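Local coordinates for protein glucoamylase (Thermoanaerobacterium thermosaccharolyticum, PDB 1LF6) that hydrolyses terminal alpha-1,4-linked glucose units one after another from the non-reducing ends of glucan chains, releasing beta-D-glucose, at residues Q162-V170 and D224-E232; Q482-Y490 and V544-T555. One frame throughout, in Å; residues are numbered along the deposited sequence.

The two contacts belong to the two halves of this glucoamylase. Contact 1 joins strands of the N-terminal super beta sandwich, whereas contact 2 joins parts of the (alpha/alpha) barrel of the glycoside hydrolase family 15 region. They lie on opposite sides of the chain's centre, with centres about 58 Å apart and nearest atoms about 42 Å apart, and follow one another along the sequence without touching. Both are away from the likely catalytic pair Glu-435 and Glu-438 and the probable substrate-binding Trp-325. Contact 1 pairs backbones in a sheet; contact 2 relies on side chains and water, centred on an aspartate between two lysines.

Contact 1 (Q162-V170 and D224-E232); sequences QGSYNEGYV and DSARGNIIE
Arg-227 sends CG anti to its backbone N (chi1 -176°) and then bends at chi3 (63°), which lays its chain alongside Tyr-165, the two pointing the same way. CD sits over one face of the tyrosine ring, 3.8 Å from its centroid, in a CH-pi contact. Farther out, ring and guanidinium planes are only 17° apart, and Tyr-165 OH lies over the centre of the guanidinium, 2.9 Å from Arg-227 CZ; it faces the flat side of that group, so none of the N-H directions is met. Glu-167, extended beyond CG, comes obliquely at the guanidinium, OE1 lying 4.0 Å from Arg-227 NH1 in a long salt bridge. Behind these side chains in the sheet, strand 166-170 runs antiparallel to strand 225-228. Asn-166 and Gly-228 exchange backbone hydrogen bonds, as do Gly-168 and Ala-226, where Gly-168 N reaches Ala-226 O at 2.7 Å, almost straight. At the far end the direct bond from Val-170 N to Asp-224 O is weak, and water 1 bridges the same two atoms. Gly-228 has backbone angles that a CB could not tolerate; the chain turns there and leaves as strand 230-232, part of the second sheet. From that sheet Ile-230 CD1 comes within 3.5 Å of Gly-168 N, and Glu-232 OE1 within 3.4 Å of Gly-168 CA, places where a side chain on Gly-168 would clash. Asn-166 ND2 is gripped by Gln-162 O at 2.9 Å and, weakly, by Gly-163 O, while its OD1 accepts from Ile-159 N, fixing the amide's rotation. Backbone bonds thus hold the strand pair, Gly-168 admits the second sheet and Gly-228 the passage into it; the arginine's aliphatic part rests on the ring, its charge meeting phenol oxygen face-on and a distant carboxylate, an attraction likely to be modest.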
ATOM      1  N   GLN A 162     -12.468 -13.250  -0.212  1.00 27.41           N
ATOM      2  CA  GLN A 162     -12.345 -14.672  -0.515  1.00 28.85           C
ATOM      3  C   GLN A 162     -12.950 -15.004  -1.870  1.00 28.76           C
ATOM      4  O   GLN A 162     -14.046 -14.554  -2.206  1.00 29.39           O
ATOM      5  CB  GLN A 162     -12.980 -15.538   0.584  1.00 29.99           C
ATOM      6  CG  GLN A 162     -14.486 -15.632   0.567  1.00 31.78           C
ATOM      7  CD  GLN A 162     -14.997 -16.688   1.531  1.00 32.68           C
ATOM      8  OE1 GLN A 162     -14.796 -16.587   2.742  1.00 31.09           O
ATOM      9  NE2 GLN A 162     -15.657 -17.714   0.995  1.00 32.72           N
ATOM     10  N   GLY A 163     -12.217 -15.787  -2.652  1.00 28.60           N
ATOM     11  CA  GLY A 163     -12.683 -16.154  -3.974  1.00 30.64           C
ATOM     12  C   GLY A 163     -13.631 -17.330  -4.005  1.00 30.52           C
ATOM     13  O   GLY A 163     -14.374 -17.505  -4.972  1.00 31.34           O
ATOM     14  N   SER A 164     -13.614 -18.136  -2.949  1.00 29.64           N
ATOM     15  CA  SER A 164     -14.475 -19.310  -2.875  1.00 27.92           C
ATOM     16  C   SER A 164     -15.874 -18.950  -2.401  1.00 27.44           C
ATOM     17  O   SER A 164     -16.090 -17.903  -1.783  1.00 25.94           O
ATOM     18  CB  SER A 164     -13.876 -20.344  -1.917  1.00 27.33           C
ATOM     19  OG  SER A 164     -13.962 -19.892  -0.579  1.00 26.88           O
ATOM     20  N   TYR A 165     -16.815 -19.839  -2.696  1.00 27.37           N
ATOM     21  CA  TYR A 165     -18.212 -19.677  -2.315  1.00 27.75           C
ATOM     22  C   TYR A 165     -18.825 -18.315  -2.641  1.00 27.36           C
ATOM     23  O   TYR A 165     -19.496 -17.707  -1.807  1.00 26.85           O
ATOM     24  CB  TYR A 165     -18.389 -19.969  -0.823  1.00 28.57           C
ATOM     25  CG  TYR A 165     -19.742 -20.548  -0.480  1.00 29.54           C
ATOM     26  CD1 TYR A 165     -20.084 -21.848  -0.862  1.00 29.38           C
ATOM     27  CD2 TYR A 165     -20.685 -19.799   0.225  1.00 28.82           C
ATOM     28  CE1 TYR A 165     -21.334 -22.386  -0.548  1.00 27.96           C
ATOM     29  CE2 TYR A 165     -21.935 -20.326   0.543  1.00 28.55           C
ATOM     30  CZ  TYR A 165     -22.252 -21.620   0.155  1.00 29.46           C
ATOM     31  OH  TYR A 165     -23.488 -22.137   0.465  1.00 28.46           O
ATOM     32  N   ASN A 166     -18.590 -17.837  -3.856  1.00 27.59           N
ATOM     33  CA  ASN A 166     -19.167 -16.574  -4.303  1.00 29.39           C
ATOM     34  C   ASN A 166     -20.432 -16.940  -5.075  1.00 30.23           C
ATOM     35  O   ASN A 166     -20.375 -17.713  -6.031  1.00 31.21           O
ATOM     36  CB  ASN A 166     -18.191 -15.836  -5.225  1.00 27.67           C
ATOM     37  CG  ASN A 166     -17.228 -14.939  -4.462  1.00 29.01           C
ATOM     38  OD1 ASN A 166     -17.511 -13.764  -4.224  1.00 28.42           O
ATOM     39  ND2 ASN A 166     -16.088 -15.496  -4.064  1.00 28.08           N
ATOM     40  N   GLU A 167     -21.569 -16.398  -4.655  1.00 33.42           N
ATOM     41  CA  GLU A 167     -22.833 -16.689  -5.316  1.00 35.84           C
ATOM     42  C   GLU A 167     -23.075 -15.725  -6.468  1.00 37.26           C
ATOM     43  O   GLU A 167     -23.148 -14.514  -6.267  1.00 39.00           O
ATOM     44  CB  GLU A 167     -23.992 -16.591  -4.323  1.00 38.01           C
ATOM     45  CG  GLU A 167     -25.313 -17.138  -4.856  1.00 42.18           C
ATOM     46  CD  GLU A 167     -26.451 -16.987  -3.865  1.00 44.26           C
ATOM     47  OE1 GLU A 167     -26.235 -17.257  -2.667  1.00 44.65           O
ATOM     48  OE2 GLU A 167     -27.566 -16.609  -4.286  1.00 47.13           O
ATOM     49  N   GLY A 168     -23.196 -16.269  -7.676  1.00 37.53           N
ATOM     50  CA  GLY A 168     -23.435 -15.438  -8.840  1.00 37.19           C
ATOM     51  C   GLY A 168     -24.766 -15.744  -9.501  1.00 37.63           C
ATOM     52  O   GLY A 168     -25.213 -16.891  -9.516  1.00 38.10           O
ATOM     53  N   TYR A 169     -25.400 -14.709 -10.043  1.00 37.19           N
ATOM     54  CA  TYR A 169     -26.682 -14.846 -10.720  1.00 36.97           C
ATOM     55  C   TYR A 169     -26.959 -13.626 -11.597  1.00 37.66           C
ATOM     56  O   TYR A 169     -26.189 -12.664 -11.597  1.00 36.46           O
ATOM     57  CB  TYR A 169     -27.801 -15.043  -9.696  1.00 36.13           C
ATOM     58  CG  TYR A 169     -27.851 -13.991  -8.612  1.00 35.03           C
ATOM     59  CD1 TYR A 169     -28.768 -12.943  -8.671  1.00 35.25           C
ATOM     60  CD2 TYR A 169     -26.989 -14.052  -7.519  1.00 35.06           C
ATOM     61  CE1 TYR A 169     -28.829 -11.983  -7.661  1.00 35.30           C
ATOM     62  CE2 TYR A 169     -27.038 -13.099  -6.508  1.00 33.84           C
ATOM     63  CZ  TYR A 169     -27.959 -12.072  -6.583  1.00 34.89           C
ATOM     64  OH  TYR A 169     -28.015 -11.143  -5.573  1.00 34.33           O
ATOM     65  N   VAL A 170     -28.056 -13.673 -12.349  1.00 37.55           N
ATOM     66  CA  VAL A 170     -28.405 -12.573 -13.239  1.00 36.95           C
ATOM     67  C   VAL A 170     -29.812 -12.045 -12.974  1.00 37.39           C
ATOM     68  O   VAL A 170     -30.734 -12.809 -12.684  1.00 36.03           O
ATOM     69  CB  VAL A 170     -28.309 -13.014 -14.718  1.00 36.77           C
ATOM     70  CG1 VAL A 170     -28.448 -11.812 -15.636  1.00 35.60           C
ATOM     71  CG2 VAL A 170     -26.991 -13.730 -14.964  1.00 35.22           C
ATOM     72  N   ASP A 224     -26.754 -18.756 -15.718  1.00 35.20           N
ATOM     73  CA  ASP A 224     -27.189 -17.550 -15.027  1.00 36.40           C
ATOM     74  C   ASP A 224     -27.212 -17.760 -13.520  1.00 36.46           C
ATOM     75  O   ASP A 224     -27.844 -17.000 -12.786  1.00 36.55           O
ATOM     76  CB  ASP A 224     -28.575 -17.109 -15.528  1.00 35.88           C
ATOM     77  CG  ASP A 224     -29.669 -18.137 -15.251  1.00 36.63           C
ATOM     78  OD1 ASP A 224     -30.790 -17.954 -15.772  1.00 34.94           O
ATOM     79  OD2 ASP A 224     -29.424 -19.116 -14.514  1.00 35.65           O
ATOM     80  N   SER A 225     -26.504 -18.789 -13.065  1.00 36.99           N
ATOM     81  CA  SER A 225     -26.442 -19.113 -11.644  1.00 36.48           C
ATOM     82  C   SER A 225     -25.247 -20.013 -11.334  1.00 36.82           C
ATOM     83  O   SER A 225     -24.922 -20.918 -12.102  1.00 36.69           O
ATOM     84  CB  SER A 225     -27.739 -19.808 -11.219  1.00 36.91           C
ATOM     85  OG  SER A 225     -27.702 -20.198  -9.859  1.00 36.92           O
ATOM     86  N   ALA A 226     -24.591 -19.753 -10.204  1.00 36.80           N
ATOM     87  CA  ALA A 226     -23.432 -20.536  -9.780  1.00 35.50           C
ATOM     88  C   ALA A 226     -22.966 -20.080  -8.399  1.00 35.41           C
ATOM     89  O   ALA A 226     -23.258 -18.955  -7.981  1.00 35.14           O
ATOM     90  CB  ALA A 226     -22.298 -20.387 -10.792  1.00 34.01           C
ATOM     91  N   ARG A 227     -22.256 -20.954  -7.688  1.00 34.88           N
ATOM     92  CA  ARG A 227     -21.745 -20.618  -6.360  1.00 33.50           C
ATOM     93  C   ARG A 227     -20.436 -21.333  -6.057  1.00 32.91           C
ATOM     94  O   ARG A 227     -20.369 -22.561  -6.060  1.00 33.48           O
ATOM     95  CB  ARG A 227     -22.777 -20.945  -5.275  1.00 33.04           C
ATOM     96  CG  ARG A 227     -22.328 -20.525  -3.885  1.00 34.32           C
ATOM     97  CD  ARG A 227     -23.478 -20.463  -2.906  1.00 35.67           C
ATOM     98  NE  ARG A 227     -24.096 -21.765  -2.706  1.00 37.68           N
ATOM     99  CZ  ARG A 227     -25.164 -21.972  -1.945  1.00 37.73           C
ATOM    100  NH1 ARG A 227     -25.731 -20.954  -1.312  1.00 38.94           N
ATOM    101  NH2 ARG A 227     -25.664 -23.195  -1.817  1.00 38.90           N
ATOM    102  N   GLY A 228     -19.402 -20.541  -5.790  1.00 31.52           N
ATOM    103  CA  GLY A 228     -18.083 -21.071  -5.490  1.00 30.28           C
ATOM    104  C   GLY A 228     -17.060 -20.124  -6.090  1.00 29.58           C
ATOM    105  O   GLY A 228     -17.232 -18.902  -6.015  1.00 27.75           O
ATOM    106  N   ASN A 229     -15.991 -20.670  -6.660  1.00 29.15           N
ATOM    107  CA  ASN A 229     -14.985 -19.838  -7.311  1.00 29.68           C
ATOM    108  C   ASN A 229     -15.519 -19.608  -8.717  1.00 29.46           C
ATOM    109  O   ASN A 229     -15.260 -20.382  -9.635  1.00 30.15           O
ATOM    110  CB  ASN A 229     -13.626 -20.540  -7.366  1.00 30.26           C
ATOM    111  CG  ASN A 229     -12.817 -20.341  -6.095  1.00 32.58           C
ATOM    112  OD1 ASN A 229     -13.034 -21.015  -5.093  1.00 31.27           O
ATOM    113  ND2 ASN A 229     -11.886 -19.393  -6.132  1.00 34.83           N
ATOM    114  N   ILE A 230     -16.278 -18.533  -8.871  1.00 28.54           N
ATOM    115  CA  ILE A 230     -16.906 -18.229 -10.143  1.00 28.84           C
ATOM    116  C   ILE A 230     -16.281 -17.090 -10.937  1.00 29.57           C
ATOM    117  O   ILE A 230     -15.454 -16.333 -10.436  1.00 28.52           O
ATOM    118  CB  ILE A 230     -18.385 -17.899  -9.928  1.00 27.35           C
ATOM    119  CG1 ILE A 230     -18.514 -16.619  -9.102  1.00 28.58           C
ATOM    120  CG2 ILE A 230     -19.066 -19.051  -9.198  1.00 27.43           C
ATOM    121  CD1 ILE A 230     -19.943 -16.148  -8.900  1.00 29.87           C
ATOM    122  N   ILE A 231     -16.703 -16.991 -12.193  1.00 30.73           N
ATOM    123  CA  ILE A 231     -16.253 -15.950 -13.104  1.00 31.38           C
ATOM    124  C   ILE A 231     -17.480 -15.498 -13.897  1.00 31.75           C
ATOM    125  O   ILE A 231     -18.111 -16.292 -14.601  1.00 32.31           O
ATOM    126  CB  ILE A 231     -15.179 -16.486 -14.063  1.00 32.06           C
ATOM    127  CG1 ILE A 231     -13.969 -16.961 -13.253  1.00 32.85           C
ATOM    128  CG2 ILE A 231     -14.783 -15.402 -15.065  1.00 32.96           C
ATOM    129  CD1 ILE A 231     -12.876 -17.558 -14.084  1.00 36.09           C
ATOM    130  N   GLU A 232     -17.837 -14.231 -13.754  1.00 29.20           N
ATOM    131  CA  GLU A 232     -18.987 -13.702 -14.461  1.00 29.66           C
ATOM    132  C   GLU A 232     -18.527 -13.117 -15.788  1.00 29.05           C
ATOM    133  O   GLU A 232     -17.940 -12.038 -15.835  1.00 28.99           O
ATOM    134  CB  GLU A 232     -19.696 -12.664 -13.582  1.00 28.47           C
ATOM    135  CG  GLU A 232     -20.160 -13.284 -12.270  1.00 28.33           C
ATOM    136  CD  GLU A 232     -21.145 -12.436 -11.493  1.00 30.26           C
ATOM    137  OE1 GLU A 232     -21.920 -13.023 -10.705  1.00 30.29           O
ATOM    138  OE2 GLU A 232     -21.149 -11.193 -11.656  1.00 29.41           O
TER
HETATM  139  O   HOH W   1     -30.047 -15.908 -11.816  1.00 35.37           O

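Contact 2 (Q482-Y490 and V544-T555); sequences QKLIDNLTY and VKSADDPKILNT
The last turns of helix 468-489 pass beside the approach to and first turn of helix 550-562, with CA of Gln-482 7.3 Å from CA of Val-544 and CA of Tyr-490 7.8 Å from CA of Lys-551. At the Gln-482 end its NE2 donates to Val-544 O at 3.1 Å, and Ile-485 CD1 packs on Val-544 CG1. Asp-486 stands between two lysines: OD2 forms a salt bridge with Lys-545 NZ at 3.1 Å, its hydrogen bond weak, and is also hydrogen-bonded to Tyr-502 OH, while OD1 forms a salt bridge with Lys-551 NZ at 3.4 Å. Water 3 links OD1 to Lys-545 NZ and Asp-549 OD1; water 2 accepts from Asp-486 N, unbonded to the preceding turn at the kink, and joins Gln-482 O and Lys-545 NZ. Toward the helix end, chi1 -173° swings the Tyr-490 ring away from its own backbone N and against Lys-551, whose CD lies over its centre, 3.6 Å from the centroid. With an alanine in place of Tyr-490, the Lys-551 chain would probably lose the aromatic face that steadies it, leaving its ammonium freer to swing from Asp-486. Asp-549, the N-cap of helix 550-562, accepts from Lys-551 N through OD2. Asp-486 thus ties the end of helix 468-489 to both lysines, which would favour its ionised form and, with water 3, probably offset repulsion from Asp-549.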
ATOM      1  N   GLN A 482      19.732   7.415  26.336  1.00 18.73           N
ATOM      2  CA  GLN A 482      20.501   8.038  25.269  1.00 20.19           C
ATOM      3  C   GLN A 482      21.991   7.787  25.494  1.00 21.97           C
ATOM      4  O   GLN A 482      22.728   7.518  24.546  1.00 22.50           O
ATOM      5  CB  GLN A 482      20.217   9.544  25.219  1.00 20.35           C
ATOM      6  CG  GLN A 482      20.658  10.256  23.930  1.00 19.04           C
ATOM      7  CD  GLN A 482      22.131  10.631  23.914  1.00 20.61           C
ATOM      8  OE1 GLN A 482      22.763  10.777  24.961  1.00 19.54           O
ATOM      9  NE2 GLN A 482      22.680  10.813  22.717  1.00 21.82           N
ATOM     10  N   LYS A 483      22.427   7.868  26.749  1.00 22.31           N
ATOM     11  CA  LYS A 483      23.831   7.642  27.092  1.00 24.55           C
ATOM     12  C   LYS A 483      24.216   6.161  26.992  1.00 23.57           C
ATOM     13  O   LYS A 483      25.397   5.829  26.927  1.00 26.39           O
ATOM     14  CB  LYS A 483      24.126   8.136  28.520  1.00 25.50           C
ATOM     15  CG  LYS A 483      24.195   9.652  28.702  1.00 30.38           C
ATOM     16  CD  LYS A 483      25.416  10.248  28.017  1.00 33.44           C
ATOM     17  CE  LYS A 483      25.776  11.625  28.581  1.00 36.90           C
ATOM     18  NZ  LYS A 483      24.742  12.666  28.339  1.00 39.28           N
ATOM     19  N   LEU A 484      23.224   5.278  26.982  1.00 23.40           N
ATOM     20  CA  LEU A 484      23.485   3.840  26.905  1.00 24.15           C
ATOM     21  C   LEU A 484      23.429   3.240  25.501  1.00 22.87           C
ATOM     22  O   LEU A 484      23.872   2.111  25.292  1.00 22.39           O
ATOM     23  CB  LEU A 484      22.503   3.090  27.804  1.00 25.02           C
ATOM     24  CG  LEU A 484      22.618   3.401  29.298  1.00 28.62           C
ATOM     25  CD1 LEU A 484      21.569   2.624  30.058  1.00 26.86           C
ATOM     26  CD2 LEU A 484      24.018   3.052  29.794  1.00 29.49           C
ATOM     27  N   ILE A 485      22.883   3.989  24.547  1.00 20.99           N
ATOM     28  CA  ILE A 485      22.776   3.508  23.176  1.00 17.68           C
ATOM     29  C   ILE A 485      24.097   2.922  22.685  1.00 17.04           C
ATOM     30  O   ILE A 485      24.140   1.792  22.196  1.00 16.45           O
ATOM     31  CB  ILE A 485      22.328   4.644  22.218  1.00 17.46           C
ATOM     32  CG1 ILE A 485      20.865   5.003  22.487  1.00 15.01           C
ATOM     33  CG2 ILE A 485      22.511   4.215  20.756  1.00 15.68           C
ATOM     34  CD1 ILE A 485      20.351   6.149  21.640  1.00 16.09           C
ATOM     35  N   ASP A 486      25.175   3.684  22.837  1.00 16.67           N
ATOM     36  CA  ASP A 486      26.485   3.237  22.392  1.00 18.04           C
ATOM     37  C   ASP A 486      26.960   1.997  23.120  1.00 18.04           C
ATOM     38  O   ASP A 486      27.403   1.038  22.496  1.00 16.58           O
ATOM     39  CB  ASP A 486      27.515   4.358  22.559  1.00 17.00           C
ATOM     40  CG  ASP A 486      27.309   5.485  21.570  1.00 16.51           C
ATOM     41  OD1 ASP A 486      28.095   6.454  21.593  1.00 17.85           O
ATOM     42  OD2 ASP A 486      26.356   5.395  20.766  1.00 18.07           O
ATOM     43  N   ASN A 487      26.865   2.000  24.443  1.00 21.29           N
ATOM     44  CA  ASN A 487      27.327   0.843  25.196  1.00 23.15           C
ATOM     45  C   ASN A 487      26.515  -0.415  24.944  1.00 20.73           C
ATOM     46  O   ASN A 487      27.018  -1.520  25.123  1.00 19.65           O
ATOM     47  CB  ASN A 487      27.371   1.167  26.688  1.00 27.67           C
ATOM     48  CG  ASN A 487      28.692   1.810  27.099  1.00 31.92           C
ATOM     49  OD1 ASN A 487      29.300   2.559  26.329  1.00 35.73           O
ATOM     50  ND2 ASN A 487      29.133   1.531  28.317  1.00 32.72           N
ATOM     51  N   LEU A 488      25.274  -0.261  24.499  1.00 18.74           N
ATOM     52  CA  LEU A 488      24.442  -1.428  24.238  1.00 17.90           C
ATOM     53  C   LEU A 488      24.405  -1.899  22.784  1.00 17.25           C
ATOM     54  O   LEU A 488      24.172  -3.079  22.531  1.00 16.97           O
ATOM     55  CB  LEU A 488      23.006  -1.165  24.703  1.00 18.56           C
ATOM     56  CG  LEU A 488      22.782  -1.068  26.215  1.00 21.15           C
ATOM     57  CD1 LEU A 488      21.360  -0.623  26.498  1.00 22.92           C
ATOM     58  CD2 LEU A 488      23.052  -2.414  26.857  1.00 23.17           C
ATOM     59  N   THR A 489      24.665  -1.011  21.830  1.00 14.86           N
ATOM     60  CA  THR A 489      24.552  -1.403  20.426  1.00 15.40           C
ATOM     61  C   THR A 489      25.765  -1.189  19.527  1.00 16.62           C
ATOM     62  O   THR A 489      25.794  -1.675  18.398  1.00 16.44           O
ATOM     63  CB  THR A 489      23.349  -0.684  19.773  1.00 15.37           C
ATOM     64  OG1 THR A 489      23.627   0.718  19.678  1.00 13.46           O
ATOM     65  CG2 THR A 489      22.093  -0.869  20.614  1.00 13.82           C
ATOM     66  N   TYR A 490      26.760  -0.460  20.020  1.00 16.75           N
ATOM     67  CA  TYR A 490      27.954  -0.187  19.230  1.00 18.73           C
ATOM     68  C   TYR A 490      29.080  -1.191  19.513  1.00 17.94           C
ATOM     69  O   TYR A 490      29.689  -1.174  20.583  1.00 17.34           O
ATOM     70  CB  TYR A 490      28.431   1.243  19.513  1.00 19.54           C
ATOM     71  CG  TYR A 490      29.570   1.715  18.639  1.00 22.20           C
ATOM     72  CD1 TYR A 490      30.855   1.875  19.160  1.00 23.71           C
ATOM     73  CD2 TYR A 490      29.358   2.031  17.297  1.00 23.52           C
ATOM     74  CE1 TYR A 490      31.901   2.344  18.365  1.00 25.33           C
ATOM     75  CE2 TYR A 490      30.393   2.499  16.493  1.00 22.36           C
ATOM     76  CZ  TYR A 490      31.661   2.656  17.034  1.00 24.57           C
ATOM     77  OH  TYR A 490      32.681   3.137  16.248  1.00 23.42           O
ATOM     78  N   VAL A 544      18.927  12.235  17.789  1.00 17.39           N
ATOM     79  CA  VAL A 544      19.504  11.579  18.955  1.00 16.90           C
ATOM     80  C   VAL A 544      21.029  11.556  18.865  1.00 18.14           C
ATOM     81  O   VAL A 544      21.718  11.650  19.882  1.00 18.65           O
ATOM     82  CB  VAL A 544      18.940  10.143  19.094  1.00 18.81           C
ATOM     83  CG1 VAL A 544      19.602   9.415  20.252  1.00 17.90           C
ATOM     84  CG2 VAL A 544      17.430  10.216  19.317  1.00 19.41           C
ATOM     85  N   LYS A 545      21.544  11.430  17.644  1.00 16.73           N
ATOM     86  CA  LYS A 545      22.987  11.426  17.393  1.00 17.74           C
ATOM     87  C   LYS A 545      23.286  12.430  16.281  1.00 17.54           C
ATOM     88  O   LYS A 545      22.423  12.704  15.451  1.00 17.02           O
ATOM     89  CB  LYS A 545      23.458  10.033  16.966  1.00 17.15           C
ATOM     90  CG  LYS A 545      23.340   8.967  18.054  1.00 17.41           C
ATOM     91  CD  LYS A 545      24.340   9.204  19.184  1.00 16.69           C
ATOM     92  CE  LYS A 545      24.257   8.105  20.246  1.00 18.75           C
ATOM     93  NZ  LYS A 545      25.269   8.282  21.329  1.00 19.77           N
ATOM     94  N   SER A 546      24.499  12.980  16.271  1.00 19.33           N
ATOM     95  CA  SER A 546      24.901  13.953  15.252  1.00 19.05           C
ATOM     96  C   SER A 546      25.265  13.241  13.960  1.00 18.23           C
ATOM     97  O   SER A 546      25.871  12.175  13.991  1.00 17.56           O
ATOM     98  CB  SER A 546      26.113  14.755  15.729  1.00 19.26           C
ATOM     99  OG  SER A 546      25.853  15.351  16.985  1.00 26.15           O
ATOM    100  N   ALA A 547      24.903  13.835  12.827  1.00 17.35           N
ATOM    101  CA  ALA A 547      25.206  13.241  11.530  1.00 17.94           C
ATOM    102  C   ALA A 547      26.709  13.020  11.325  1.00 18.79           C
ATOM    103  O   ALA A 547      27.105  12.133  10.568  1.00 17.71           O
ATOM    104  CB  ALA A 547      24.645  14.115  10.405  1.00 18.46           C
ATOM    105  N   ASP A 548      27.546  13.809  11.999  1.00 19.40           N
ATOM    106  CA  ASP A 548      28.992  13.656  11.849  1.00 20.75           C
ATOM    107  C   ASP A 548      29.659  12.891  12.996  1.00 20.28           C
ATOM    108  O   ASP A 548      30.881  12.906  13.140  1.00 19.21           O
ATOM    109  CB  ASP A 548      29.665  15.023  11.685  1.00 24.85           C
ATOM    110  CG  ASP A 548      29.494  15.906  12.898  1.00 27.87           C
ATOM    111  OD1 ASP A 548      28.955  15.427  13.917  1.00 31.28           O
ATOM    112  OD2 ASP A 548      29.903  17.084  12.833  1.00 30.63           O
ATOM    113  N   ASP A 549      28.854  12.228  13.817  1.00 19.57           N
ATOM    114  CA  ASP A 549      29.385  11.435  14.921  1.00 18.75           C
ATOM    115  C   ASP A 549      30.245  10.333  14.298  1.00 18.96           C
ATOM    116  O   ASP A 549      29.775   9.583  13.444  1.00 19.25           O
ATOM    117  CB  ASP A 549      28.228  10.830  15.721  1.00 18.96           C
ATOM    118  CG  ASP A 549      28.692  10.071  16.947  1.00 18.98           C
ATOM    119  OD1 ASP A 549      27.989  10.129  17.978  1.00 19.73           O
ATOM    120  OD2 ASP A 549      29.748   9.409  16.887  1.00 20.09           O
ATOM    121  N   PRO A 550      31.519  10.225  14.708  1.00 19.34           N
ATOM    122  CA  PRO A 550      32.376   9.181  14.131  1.00 20.23           C
ATOM    123  C   PRO A 550      31.809   7.753  14.205  1.00 18.79           C
ATOM    124  O   PRO A 550      32.166   6.902  13.391  1.00 19.43           O
ATOM    125  CB  PRO A 550      33.695   9.348  14.896  1.00 21.69           C
ATOM    126  CG  PRO A 550      33.268   9.987  16.202  1.00 23.81           C
ATOM    127  CD  PRO A 550      32.228  10.976  15.759  1.00 20.47           C
ATOM    128  N   LYS A 551      30.924   7.489  15.163  1.00 16.83           N
ATOM    129  CA  LYS A 551      30.334   6.157  15.267  1.00 15.91           C
ATOM    130  C   LYS A 551      29.371   5.948  14.102  1.00 15.11           C
ATOM    131  O   LYS A 551      29.251   4.844  13.568  1.00 13.55           O
ATOM    132  CB  LYS A 551      29.609   5.980  16.606  1.00 16.12           C
ATOM    133  CG  LYS A 551      30.548   5.960  17.815  1.00 17.21           C
ATOM    134  CD  LYS A 551      29.834   5.483  19.066  1.00 20.50           C
ATOM    135  CE  LYS A 551      30.788   5.315  20.253  1.00 21.59           C
ATOM    136  NZ  LYS A 551      31.365   6.612  20.697  1.00 25.26           N
ATOM    137  N   ILE A 552      28.686   7.021  13.713  1.00 16.24           N
ATOM    138  CA  ILE A 552      27.759   6.978  12.587  1.00 15.50           C
ATOM    139  C   ILE A 552      28.552   6.763  11.297  1.00 17.48           C
ATOM    140  O   ILE A 552      28.197   5.923  10.472  1.00 16.83           O
ATOM    141  CB  ILE A 552      26.965   8.303  12.457  1.00 14.90           C
ATOM    142  CG1 ILE A 552      26.012   8.459  13.650  1.00 13.77           C
ATOM    143  CG2 ILE A 552      26.211   8.344  11.123  1.00 13.10           C
ATOM    144  CD1 ILE A 552      24.955   7.374  13.747  1.00 14.58           C
ATOM    145  N   LEU A 553      29.629   7.526  11.124  1.00 19.57           N
ATOM    146  CA  LEU A 553      30.461   7.405   9.926  1.00 21.05           C
ATOM    147  C   LEU A 553      31.061   6.007   9.798  1.00 19.89           C
ATOM    148  O   LEU A 553      31.100   5.445   8.707  1.00 21.28           O
ATOM    149  CB  LEU A 553      31.576   8.461   9.946  1.00 22.54           C
ATOM    150  CG  LEU A 553      31.180   9.913   9.624  1.00 25.30           C
ATOM    151  CD1 LEU A 553      30.526   9.977   8.252  1.00 26.11           C
ATOM    152  CD2 LEU A 553      30.220  10.436  10.664  1.00 30.18           C
ATOM    153  N   ASN A 554      31.515   5.445  10.917  1.00 19.44           N
ATOM    154  CA  ASN A 554      32.104   4.112  10.917  1.00 19.21           C
ATOM    155  C   ASN A 554      31.082   3.071  10.464  1.00 19.40           C
ATOM    156  O   ASN A 554      31.400   2.151   9.710  1.00 17.23           O
ATOM    157  CB  ASN A 554      32.596   3.740  12.322  1.00 22.45           C
ATOM    158  CG  ASN A 554      33.890   4.442  12.705  1.00 23.81           C
ATOM    159  OD1 ASN A 554      34.289   4.432  13.872  1.00 24.88           O
ATOM    160  ND2 ASN A 554      34.556   5.041  11.728  1.00 26.72           N
ATOM    161  N   THR A 555      29.855   3.218  10.948  1.00 17.12           N
ATOM    162  CA  THR A 555      28.790   2.288  10.611  1.00 16.52           C
ATOM    163  C   THR A 555      28.473   2.398   9.123  1.00 16.54           C
ATOM    164  O   THR A 555      28.288   1.394   8.439  1.00 15.57           O
ATOM    165  CB  THR A 555      27.524   2.587  11.448  1.00 16.25           C
ATOM    166  OG1 THR A 555      27.867   2.587  12.841  1.00 16.33           O
ATOM    167  CG2 THR A 555      26.456   1.536  11.200  1.00 12.14           C
TER
HETATM  168  O   HOH W   2      25.085   6.630  23.510  1.00 15.83           O
HETATM  169  O   HOH W   3      28.029   8.861  20.297  1.00 18.75           O